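Local coordinates for putative Vgr protein (Escherichia coli, PDB 3WIT) that forms a type 6 secretion system component whose trimeric, triple-stranded beta-helical C-terminal region is probably part of the secretion spike, at residues Thr54-Ser59 against Ile63-Gly68. Residues are numbered along the deposited sequence; the frame is centred on the assembly and turned at random.
Sequences TVIRLS and ITIVGG
Ile56 and Ile65 run abreast into the trimer core, their CG1 atoms 4.1 Å apart. Leu58 and Ile63 repeat this two residues along, on the same face, with Leu58 CG 4.2 Å from Ile63 CG1. This buried face of the hairpin formed by strands 54-59 and 62-66 packs against both other subunits: Leu58 meets Val50 of the second, and Ile56 and Ile65 meet Ile63 of the third. Between the strands, Val55 and Val66 exchange two N-H...O bonds, as do Arg57 and Thr64, each with N and O 2.9 Å apart. Ile63 CA adds a CA-H...O contact of 3.2 Å to Arg57 O. On the other face, with Val66 CG1 anti to its carbonyl carbon (chi1 -63°), CG2 falls between that carbon and the backbone N, 3.8 Å from Val55 CB. Nearby, Thr64 OG1 lies alongside Arg57 CB at 3.6 Å and shares a water with Val55 O, while the kinked arginine chain turns off from the partner strand. At the hairpin's open end, a second water donates to Thr54 OG1 and accepts from Gly68 N; the hydroxyl also bonds Ser59 O of the third subunit. An oily inner face and a more polar outer one thus fit an intertwined, trimeric beta-helix.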
# COMPACT_ATOMS: atom_id res chain seq x y z
N THR A 54 -12.16 -4.41 -3.54
CA THR A 54 -11.32 -3.58 -2.68
C THR A 54 -10.05 -3.30 -3.45
O THR A 54 -9.30 -4.25 -3.76
CB THR A 54 -10.97 -4.34 -1.40
OG1 THR A 54 -12.17 -4.65 -0.68
CG2 THR A 54 -10.00 -3.52 -0.52
N VAL A 55 -9.80 -2.04 -3.78
CA VAL A 55 -8.62 -1.71 -4.61
C VAL A 55 -7.99 -0.38 -4.28
O VAL A 55 -8.70 0.62 -4.16
CB VAL A 55 -8.98 -1.60 -6.11
CG1 VAL A 55 -7.72 -1.34 -6.93
CG2 VAL A 55 -9.70 -2.83 -6.64
N ILE A 56 -6.68 -0.34 -4.13
CA ILE A 56 -5.95 0.92 -4.14
C ILE A 56 -5.05 0.91 -5.37
O ILE A 56 -4.23 0.01 -5.54
CB ILE A 56 -5.10 1.10 -2.89
CG1 ILE A 56 -6.01 1.16 -1.67
CG2 ILE A 56 -4.23 2.38 -3.00
CD1 ILE A 56 -5.27 1.18 -0.36
N ARG A 57 -5.24 1.89 -6.24
CA ARG A 57 -4.40 2.01 -7.42
C ARG A 57 -3.64 3.34 -7.40
O ARG A 57 -4.21 4.40 -7.15
CB ARG A 57 -5.27 1.95 -8.67
CG ARG A 57 -4.50 2.39 -9.89
CD ARG A 57 -4.01 1.22 -10.71
NE ARG A 57 -4.59 1.27 -12.04
CZ ARG A 57 -5.88 1.11 -12.30
NH1 ARG A 57 -6.74 0.88 -11.31
NH2 ARG A 57 -6.32 1.18 -13.56
N LEU A 58 -2.34 3.26 -7.66
CA LEU A 58 -1.50 4.44 -7.77
C LEU A 58 -0.97 4.52 -9.19
O LEU A 58 -0.46 3.52 -9.73
CB LEU A 58 -0.31 4.30 -6.80
CG LEU A 58 -0.54 4.37 -5.29
CD1 LEU A 58 -1.05 3.06 -4.72
CD2 LEU A 58 0.79 4.75 -4.62
N SER A 59 -1.06 5.70 -9.79
CA SER A 59 -0.55 5.91 -11.15
C SER A 59 0.18 7.22 -11.12
O SER A 59 0.17 7.91 -10.10
CB SER A 59 -1.70 6.02 -12.11
OG SER A 59 -2.25 7.33 -12.08
N ILE A 63 -4.37 8.70 -7.35
CA ILE A 63 -4.60 7.52 -6.53
C ILE A 63 -6.10 7.31 -6.51
O ILE A 63 -6.87 8.28 -6.36
CB ILE A 63 -4.12 7.77 -5.07
CG1 ILE A 63 -2.61 7.99 -5.03
CG2 ILE A 63 -4.48 6.60 -4.15
CD1 ILE A 63 -2.04 8.32 -3.64
N THR A 64 -6.53 6.05 -6.65
CA THR A 64 -7.93 5.72 -6.41
C THR A 64 -7.97 4.69 -5.30
O THR A 64 -7.13 3.79 -5.24
CB THR A 64 -8.71 5.26 -7.71
OG1 THR A 64 -8.18 4.03 -8.19
CG2 THR A 64 -8.62 6.29 -8.82
N ILE A 65 -8.90 4.89 -4.36
CA ILE A 65 -9.08 3.98 -3.23
C ILE A 65 -10.56 3.63 -3.26
O ILE A 65 -11.38 4.55 -3.27
CB ILE A 65 -8.76 4.68 -1.89
CG1 ILE A 65 -7.30 5.10 -1.85
CG2 ILE A 65 -9.10 3.77 -0.67
CD1 ILE A 65 -6.91 5.97 -0.68
N VAL A 66 -10.92 2.34 -3.33
CA VAL A 66 -12.34 1.90 -3.28
C VAL A 66 -12.44 0.67 -2.36
O VAL A 66 -11.55 -0.19 -2.34
CB VAL A 66 -12.93 1.55 -4.66
CG1 VAL A 66 -12.95 2.75 -5.58
CG2 VAL A 66 -12.13 0.45 -5.31
N GLY A 67 -13.53 0.60 -1.60
CA GLY A 67 -13.80 -0.53 -0.72
C GLY A 67 -15.25 -0.52 -0.31
O GLY A 67 -15.86 0.55 -0.23
N GLY A 68 -15.84 -1.69 -0.05
CA GLY A 68 -17.25 -1.73 0.31
C GLY A 68 -17.49 -0.79 1.49
O GLY A 68 -18.44 -0.01 1.52
O HOH W 1 -14.74 -4.16 -1.01
O HOH W 2 -9.41 1.90 -6.66